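Local coordinates for precorrin-6y methylase (Rhodobacter capsulatus, PDB 3NJR), which is the C-terminal domain of a cobalamin-pathway enzyme that uses S-adenosyl-L-methionine to methylate precorrin-6Y at C5 and C15, and probably also decarboxylates it, at residues G56-D61 / R79-E84; V69-C74 / P104-V109; V126-G131 / T148-N153. One frame throughout, in Å; residues are numbered along the deposited sequence.

Overall arrangement
After helix 41-51 the chain lays down 56-61, forms the helix holding 69-74, and returns as strand 79-84 beside 58-61, so that contact 1 closes a beta-alpha-beta loop of 17 intervening residues. Contact 2 opens inside that loop and closes only at 104-109, after helix 87-99; contacts 1 and 2 therefore cross; contact 2 ties helix 68-75 to the outer strand 106-110. Contact 3 follows in series: 126-131 and 148-153 close another beta-alpha-beta loop around helix 134-143. All three reach one sheet, where strand 125-128 lies beside 58-62. Contacts 1 and 3 both touch S-adenosyl-L-homocysteine, and a salt bridge from Glu57 to Arg149 joins their other ends.

Contact 1: residues G56-D61 / R79-E84; sequences GELLWD and RAITIE. With SAH (S-adenosyl-L-homocysteine), chain C.
The carbonyl oxygen of Gly56 is gripped twice by the guanidinium of Arg79: NE donates to Gly56 O at 3.0 Å, and NH2 adds a weak bond to the same atom. A bend at chi3 (-77°) folds the Arg79 chain back over the loop and brings one guanidinium face above Leu58 CB. From here two parallel strands run on as the first beta-alpha-beta unit of a class I, Rossmann-like methyltransferase fold, with helix 68-75 as the crossover. Arg79 N donates to Glu57 O at 2.8 Å, and the ladder continues through Leu59 N to Arg79 O, Ile81 N to Leu59 O, Asp61 N to Ile81 O and Ile83 N to Asp61 O. On one face Ile81 CD1 meets Leu58 CD1 at 4.2 Å and also approaches the Trp60 ring obliquely. On the other, under helix 68-75, Leu59 CB and Ala80 CB lie 4.1 Å apart. Farther along that face Asp61 and Thr82 stand side by side, OD2 of Asp61 being 3.9 Å from CG2 of Thr82. Their polar ends share the hydroxyl of Ser70, which joins the helix to both strands. At the strand end Glu84 binds the ribose of S-adenosyl-L-homocysteine, a role familiar for an acidic residue at this place in the family. The bent side chain (chi2 60°) presents both carboxylate oxygens: OE1 accepts from O3' at 2.7 Å and OE2 from O2' at 2.7 Å, while Gly65 N and Arg86 N donate to OE1 and OE2 respectively.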
# COMPACT_ATOMS: atom_id res chain seq x y z
N GLY A 56 -27.66 10.57 21.39
CA GLY A 56 -28.26 11.90 21.25
C GLY A 56 -27.38 13.02 20.69
O GLY A 56 -27.89 14.13 20.41
N GLU A 57 -26.08 12.76 20.53
CA GLU A 57 -25.17 13.75 19.97
C GLU A 57 -25.60 14.15 18.56
O GLU A 57 -26.23 13.35 17.85
CB GLU A 57 -23.75 13.20 19.92
CG GLU A 57 -23.01 13.21 21.24
CD GLU A 57 -21.54 12.93 21.04
OE1 GLU A 57 -21.16 12.33 20.02
OE2 GLU A 57 -20.73 13.33 21.90
N LEU A 58 -25.27 15.37 18.17
CA LEU A 58 -25.66 15.90 16.85
C LEU A 58 -24.49 15.85 15.88
O LEU A 58 -23.36 16.19 16.25
CB LEU A 58 -26.21 17.33 16.97
CG LEU A 58 -26.60 18.14 15.73
CD1 LEU A 58 -27.75 17.56 14.92
CD2 LEU A 58 -26.95 19.56 16.10
N LEU A 59 -24.78 15.45 14.63
CA LEU A 59 -23.80 15.45 13.54
C LEU A 59 -24.12 16.43 12.39
O LEU A 59 -25.24 16.45 11.85
CB LEU A 59 -23.62 14.03 12.97
CG LEU A 59 -22.65 13.84 11.77
CD1 LEU A 59 -21.18 13.87 12.17
CD2 LEU A 59 -22.95 12.61 10.95
N TRP A 60 -23.14 17.23 12.00
CA TRP A 60 -23.20 17.91 10.71
C TRP A 60 -22.51 16.98 9.73
O TRP A 60 -21.35 16.67 9.91
CB TRP A 60 -22.46 19.26 10.76
CG TRP A 60 -23.26 20.38 11.37
CD1 TRP A 60 -24.49 20.28 11.95
CD2 TRP A 60 -22.87 21.75 11.48
NE1 TRP A 60 -24.90 21.50 12.40
CE2 TRP A 60 -23.92 22.42 12.14
CE3 TRP A 60 -21.73 22.48 11.11
CZ2 TRP A 60 -23.87 23.81 12.41
CZ3 TRP A 60 -21.68 23.84 11.39
CH2 TRP A 60 -22.74 24.49 12.03
N ASP A 61 -23.23 16.54 8.71
CA ASP A 61 -22.65 15.70 7.66
C ASP A 61 -22.57 16.53 6.40
O ASP A 61 -23.56 16.70 5.69
CB ASP A 61 -23.49 14.42 7.46
CG ASP A 61 -23.03 13.55 6.25
OD1 ASP A 61 -22.06 13.93 5.51
OD2 ASP A 61 -23.65 12.47 6.03
N ARG A 79 -28.31 12.09 16.41
CA ARG A 79 -29.15 12.88 15.49
C ARG A 79 -28.22 13.53 14.46
O ARG A 79 -27.04 13.74 14.75
CB ARG A 79 -29.93 13.97 16.25
CG ARG A 79 -30.72 13.50 17.46
CD ARG A 79 -31.28 14.70 18.22
NE ARG A 79 -30.24 15.35 19.03
CZ ARG A 79 -29.89 16.64 18.95
NH1 ARG A 79 -30.52 17.47 18.12
NH2 ARG A 79 -28.93 17.11 19.74
N ALA A 80 -28.73 13.85 13.27
CA ALA A 80 -27.89 14.41 12.21
C ALA A 80 -28.62 15.39 11.32
O ALA A 80 -29.82 15.22 11.05
CB ALA A 80 -27.30 13.32 11.37
N ILE A 81 -27.89 16.40 10.85
CA ILE A 81 -28.33 17.25 9.73
C ILE A 81 -27.39 16.96 8.55
O ILE A 81 -26.17 17.03 8.70
CB ILE A 81 -28.28 18.76 10.08
CG1 ILE A 81 -29.28 19.08 11.18
CG2 ILE A 81 -28.56 19.61 8.85
CD1 ILE A 81 -28.96 20.31 11.95
N THR A 82 -27.96 16.66 7.40
CA THR A 82 -27.21 16.17 6.23
C THR A 82 -27.31 17.18 5.10
O THR A 82 -28.39 17.41 4.60
CB THR A 82 -27.77 14.80 5.77
OG1 THR A 82 -27.80 13.91 6.90
CG2 THR A 82 -26.92 14.19 4.66
N ILE A 83 -26.18 17.73 4.69
CA ILE A 83 -26.11 18.83 3.73
C ILE A 83 -25.65 18.35 2.36
O ILE A 83 -24.51 17.92 2.21
CB ILE A 83 -25.05 19.87 4.20
CG1 ILE A 83 -24.91 19.89 5.74
CG2 ILE A 83 -25.26 21.25 3.54
CD1 ILE A 83 -26.06 20.50 6.48
N GLU A 84 -26.52 18.45 1.35
CA GLU A 84 -26.20 18.03 -0.03
C GLU A 84 -26.83 19.00 -1.07
O GLU A 84 -28.03 19.32 -0.97
CB GLU A 84 -26.66 16.58 -0.24
CG GLU A 84 -26.71 16.06 -1.69
CD GLU A 84 -25.35 16.09 -2.40
OE1 GLU A 84 -24.38 15.43 -1.93
OE2 GLU A 84 -25.25 16.76 -3.45
N SAH C . -20.56 10.47 2.44
CA SAH C . -21.29 10.18 1.16
CB SAH C . -20.29 10.04 0.01
CG SAH C . -20.52 11.08 -1.09
SD SAH C . -19.21 12.27 -1.10
C SAH C . -22.16 8.96 1.32
O SAH C . -23.15 8.76 0.61
OXT SAH C . -21.92 8.10 2.16
C5' SAH C . -19.58 13.33 -2.47
C4' SAH C . -20.84 14.20 -2.28
O4' SAH C . -20.56 15.48 -1.66
C3' SAH C . -21.48 14.51 -3.63
O3' SAH C . -22.81 13.99 -3.64
C2' SAH C . -21.53 16.03 -3.74
O2' SAH C . -22.75 16.52 -4.31
C1' SAH C . -21.36 16.49 -2.29
N9 SAH C . -20.81 17.88 -2.24
C8 SAH C . -19.89 18.40 -3.08
N7 SAH C . -19.62 19.70 -2.78
C5 SAH C . -20.38 20.03 -1.72
C6 SAH C . -20.57 21.24 -0.88
N6 SAH C . -19.87 22.36 -1.16
N1 SAH C . -21.46 21.19 0.15
C2 SAH C . -22.15 20.06 0.42
N3 SAH C . -22.02 18.93 -0.30
C4 SAH C . -21.16 18.84 -1.36

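Contact 2: residues V69-C74 / P104-V109; sequences VSVEWC and PRMRAV
Met106 reaches across to the helix with its thioether end, CE lying 3.6 Å from Ser70 CB. Its CG is anti to the backbone N (chi1 172°) and the chain stays extended beyond it, so the full length of the side chain spans the gap from strand to helix. SD comes to 3.7 Å from Ser70 CB as well, and the terminal methyl slips past to Val71, whose CG2 it meets at 3.8 Å. The CB of Val71 points away from the strand; contact comes instead through the CG2 branch, set beside the backbone N, and the two side chains meet at a slant. In this Rossmann-like domain helix 68-75 is the crossover from strand 58-62 to strand 79-84, but it also reaches past 79-84 to the outer strand 106-110. The short helix and strand axes run nearly antiparallel, 9.9 Å apart at closest approach, and no hydrogen bond links the two segments. One turn on from Ser70, Cys74 meets the root of the methionine side chain: its SG, beside the backbone N at chi1 -68°, touches Met106 CB at 4.0 Å. Arg105 bends at chi3 and brings NE to 3.9 Å from Cys74 O, approaching that oxygen obliquely to the guanidinium plane. Helix 87-99 adds Ile97 against Met106 and Asn96 against Val71.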
# COMPACT_ATOMS: atom_id res chain seq x y z
N VAL A 69 -23.44 7.82 6.05
CA VAL A 69 -22.74 8.11 7.30
C VAL A 69 -23.75 8.54 8.37
O VAL A 69 -23.69 8.04 9.52
CB VAL A 69 -21.66 9.20 7.07
CG1 VAL A 69 -21.18 9.77 8.37
CG2 VAL A 69 -20.51 8.62 6.30
N SER A 70 -24.67 9.42 7.97
CA SER A 70 -25.71 9.96 8.86
C SER A 70 -26.66 8.87 9.32
O SER A 70 -27.11 8.88 10.47
CB SER A 70 -26.53 11.05 8.16
OG SER A 70 -25.81 12.24 7.91
N VAL A 71 -26.97 7.94 8.41
CA VAL A 71 -27.90 6.85 8.71
C VAL A 71 -27.26 5.97 9.77
O VAL A 71 -27.84 5.77 10.84
CB VAL A 71 -28.28 6.05 7.43
CG1 VAL A 71 -29.00 4.78 7.77
CG2 VAL A 71 -29.16 6.87 6.53
N GLU A 72 -26.05 5.49 9.51
CA GLU A 72 -25.31 4.75 10.54
C GLU A 72 -25.01 5.56 11.84
O GLU A 72 -25.00 4.98 12.94
CB GLU A 72 -24.06 4.10 9.95
CG GLU A 72 -24.37 3.34 8.68
CD GLU A 72 -23.45 2.17 8.41
OE1 GLU A 72 -22.23 2.36 8.29
OE2 GLU A 72 -23.96 1.03 8.29
N TRP A 73 -24.80 6.87 11.74
CA TRP A 73 -24.58 7.68 12.95
C TRP A 73 -25.85 7.70 13.78
O TRP A 73 -25.79 7.46 14.98
CB TRP A 73 -24.14 9.10 12.60
CG TRP A 73 -24.25 10.12 13.72
CD1 TRP A 73 -25.35 10.85 14.06
CD2 TRP A 73 -23.19 10.57 14.61
NE1 TRP A 73 -25.06 11.70 15.11
CE2 TRP A 73 -23.74 11.55 15.46
CE3 TRP A 73 -21.83 10.24 14.75
CZ2 TRP A 73 -22.99 12.21 16.44
CZ3 TRP A 73 -21.09 10.87 15.74
CH2 TRP A 73 -21.67 11.85 16.57
N CYS A 74 -26.99 7.95 13.13
CA CYS A 74 -28.30 7.97 13.80
C CYS A 74 -28.77 6.61 14.30
O CYS A 74 -29.43 6.54 15.33
CB CYS A 74 -29.35 8.57 12.89
SG CYS A 74 -29.09 10.36 12.59
N PRO A 104 -37.70 11.83 12.85
CA PRO A 104 -37.46 12.61 14.07
C PRO A 104 -35.96 12.93 14.30
O PRO A 104 -35.63 14.02 14.76
CB PRO A 104 -37.96 11.68 15.19
CG PRO A 104 -37.86 10.27 14.58
CD PRO A 104 -38.26 10.50 13.15
N ARG A 105 -35.07 12.00 13.98
CA ARG A 105 -33.64 12.08 14.31
C ARG A 105 -32.78 12.74 13.22
O ARG A 105 -31.72 13.29 13.51
CB ARG A 105 -33.11 10.66 14.53
CG ARG A 105 -33.45 10.04 15.86
CD ARG A 105 -32.75 8.67 15.98
NE ARG A 105 -32.25 8.34 17.32
CZ ARG A 105 -32.18 9.17 18.37
NH1 ARG A 105 -32.59 10.43 18.31
NH2 ARG A 105 -31.69 8.72 19.53
N MET A 106 -33.23 12.66 11.97
CA MET A 106 -32.39 13.01 10.83
C MET A 106 -33.06 13.95 9.84
O MET A 106 -34.16 13.68 9.37
CB MET A 106 -31.92 11.72 10.15
CG MET A 106 -31.19 11.88 8.84
SD MET A 106 -30.16 10.43 8.50
CE MET A 106 -29.82 10.60 6.74
N ARG A 107 -32.38 15.06 9.53
CA ARG A 107 -32.86 16.09 8.58
C ARG A 107 -32.02 16.19 7.30
O ARG A 107 -30.80 16.14 7.35
CB ARG A 107 -32.77 17.47 9.23
CG ARG A 107 -34.02 18.05 9.80
CD ARG A 107 -33.69 19.35 10.55
NE ARG A 107 -33.37 20.47 9.65
CZ ARG A 107 -32.88 21.64 10.04
NH1 ARG A 107 -32.61 21.86 11.33
NH2 ARG A 107 -32.64 22.60 9.15
N ALA A 108 -32.65 16.39 6.16
CA ALA A 108 -31.87 16.76 4.98
C ALA A 108 -32.00 18.24 4.71
O ALA A 108 -33.09 18.81 4.82
CB ALA A 108 -32.31 15.97 3.78
N VAL A 109 -30.87 18.88 4.38
CA VAL A 109 -30.84 20.26 3.94
C VAL A 109 -30.25 20.28 2.53
O VAL A 109 -29.09 19.89 2.32
CB VAL A 109 -30.03 21.19 4.91
CG1 VAL A 109 -29.80 22.56 4.31
CG2 VAL A 109 -30.73 21.32 6.25

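Contact 3: residues V126-G131 / T148-N153; sequences VFIGGG and TRIVAN. With SAH (S-adenosyl-L-homocysteine), chain C.
The Phe127 ring takes the Asn153 amide at its edge: ND2 lies near the ring plane, 3.5 Å from CE1, and the amide is turned 67° from the ring. One face carries Gly129 N, offset toward the rim. Elsewhere on the edge the amino nitrogen of S-adenosyl-L-homocysteine stands 3.9 Å from Phe127 CE2. With CG anti to the backbone N (chi1 169°), the ring leans toward the neighbouring strand, where CD1 meets Val151 CG1 at 4.2 Å. Thr47 and Leu51 of helix 41-51 also pack on this ring. The two parallel strands belong to the second half of the Rossmann-like sheet, joined by helix 134-143 as a beta-alpha-beta crossover. Val126 N donates to Arg149 O at 2.8 Å, and Val126 O accepts from Val151 N, bracketing Ile150. Ile128 N donates to Val151 O, while the bond from Asn153 N to Ile128 O is weak. Ile128, packed against helix 134-143, and Ile150, which touches Leu144 just after it, point the same way, with CD1 of Ile128 3.6 Å from CG2 of Ile150. Past the strand end the glycines follow the cofactor product: Gly129 O is 3.8 Å from its sulfur SD, and Gly131 N is 3.5 Å from its adenine N7.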
# COMPACT_ATOMS: atom_id res chain seq x y z
N VAL A 126 -18.71 16.84 13.46
CA VAL A 126 -18.85 17.18 12.02
C VAL A 126 -18.11 16.20 11.13
O VAL A 126 -16.99 15.78 11.44
CB VAL A 126 -18.23 18.54 11.65
CG1 VAL A 126 -18.69 18.98 10.25
CG2 VAL A 126 -18.50 19.60 12.68
N PHE A 127 -18.71 15.85 9.99
CA PHE A 127 -18.06 14.97 9.03
C PHE A 127 -18.04 15.67 7.71
O PHE A 127 -19.07 16.12 7.21
CB PHE A 127 -18.78 13.62 8.89
CG PHE A 127 -18.30 12.79 7.71
CD1 PHE A 127 -17.05 12.18 7.73
CD2 PHE A 127 -19.10 12.64 6.57
CE1 PHE A 127 -16.59 11.43 6.64
CE2 PHE A 127 -18.64 11.89 5.46
CZ PHE A 127 -17.38 11.27 5.50
N ILE A 128 -16.85 15.75 7.12
CA ILE A 128 -16.70 16.28 5.77
C ILE A 128 -16.27 15.17 4.83
O ILE A 128 -15.12 14.72 4.87
CB ILE A 128 -15.67 17.43 5.69
CG1 ILE A 128 -16.01 18.56 6.67
CG2 ILE A 128 -15.61 17.97 4.28
CD1 ILE A 128 -15.29 18.50 8.01
N GLY A 129 -17.24 14.69 4.05
CA GLY A 129 -16.98 13.94 2.82
C GLY A 129 -17.22 14.90 1.66
O GLY A 129 -16.78 14.65 0.54
N GLY A 130 -17.91 16.01 1.94
CA GLY A 130 -18.25 17.03 0.94
C GLY A 130 -17.07 17.88 0.53
O GLY A 130 -15.94 17.64 0.97
N GLY A 131 -17.33 18.87 -0.33
CA GLY A 131 -16.29 19.78 -0.85
C GLY A 131 -15.61 20.56 0.27
O GLY A 131 -16.06 21.66 0.64
N THR A 148 -15.55 20.05 19.69
CA THR A 148 -16.41 19.46 18.68
C THR A 148 -15.47 18.58 17.89
O THR A 148 -14.37 19.02 17.57
CB THR A 148 -17.04 20.55 17.75
OG1 THR A 148 -17.84 21.47 18.53
CG2 THR A 148 -17.91 19.93 16.65
N ARG A 149 -15.88 17.35 17.60
CA ARG A 149 -15.02 16.42 16.88
C ARG A 149 -15.18 16.61 15.39
O ARG A 149 -16.28 16.81 14.91
CB ARG A 149 -15.30 14.97 17.32
CG ARG A 149 -15.50 14.84 18.85
CD ARG A 149 -15.67 13.40 19.36
NE ARG A 149 -16.84 12.72 18.82
CZ ARG A 149 -18.06 12.73 19.35
NH1 ARG A 149 -19.04 12.07 18.76
NH2 ARG A 149 -18.32 13.41 20.47
N ILE A 150 -14.05 16.58 14.66
CA ILE A 150 -14.04 16.66 13.18
C ILE A 150 -13.46 15.41 12.55
O ILE A 150 -12.46 14.87 13.02
CB ILE A 150 -13.18 17.84 12.64
CG1 ILE A 150 -13.14 19.02 13.62
CG2 ILE A 150 -13.66 18.25 11.23
CD1 ILE A 150 -14.31 19.99 13.56
N VAL A 151 -14.09 14.95 11.46
CA VAL A 151 -13.61 13.80 10.71
C VAL A 151 -13.77 14.04 9.22
O VAL A 151 -14.85 14.35 8.74
CB VAL A 151 -14.30 12.46 11.17
CG1 VAL A 151 -13.84 11.26 10.34
CG2 VAL A 151 -14.03 12.20 12.66
N ALA A 152 -12.67 13.91 8.48
CA ALA A 152 -12.68 14.15 7.04
C ALA A 152 -11.95 13.05 6.28
O ALA A 152 -10.93 12.58 6.73
CB ALA A 152 -12.04 15.48 6.74
N ASN A 153 -12.50 12.65 5.14
CA ASN A 153 -11.83 11.75 4.18
C ASN A 153 -11.34 12.53 2.94
O ASN A 153 -12.04 13.38 2.43
CB ASN A 153 -12.76 10.61 3.75
CG ASN A 153 -13.32 9.81 4.94
OD1 ASN A 153 -12.66 9.63 5.96
ND2 ASN A 153 -14.55 9.33 4.79
N SAH C . -20.56 10.47 2.44
CA SAH C . -21.29 10.18 1.16
CB SAH C . -20.29 10.04 0.01
CG SAH C . -20.52 11.08 -1.09
SD SAH C . -19.21 12.27 -1.10
C SAH C . -22.16 8.96 1.32
O SAH C . -23.15 8.76 0.61
OXT SAH C . -21.92 8.10 2.16
C5' SAH C . -19.58 13.33 -2.47
C4' SAH C . -20.84 14.20 -2.28
O4' SAH C . -20.56 15.48 -1.66
C3' SAH C . -21.48 14.51 -3.63
O3' SAH C . -22.81 13.99 -3.64
C2' SAH C . -21.53 16.03 -3.74
O2' SAH C . -22.75 16.52 -4.31
C1' SAH C . -21.36 16.49 -2.29
N9 SAH C . -20.81 17.88 -2.24
C8 SAH C . -19.89 18.40 -3.08
N7 SAH C . -19.62 19.70 -2.78
C5 SAH C . -20.38 20.03 -1.72
C6 SAH C . -20.57 21.24 -0.88
N6 SAH C . -19.87 22.36 -1.16
N1 SAH C . -21.46 21.19 0.15
C2 SAH C . -22.15 20.06 0.42
N3 SAH C . -22.02 18.93 -0.30
C4 SAH C . -21.16 18.84 -1.36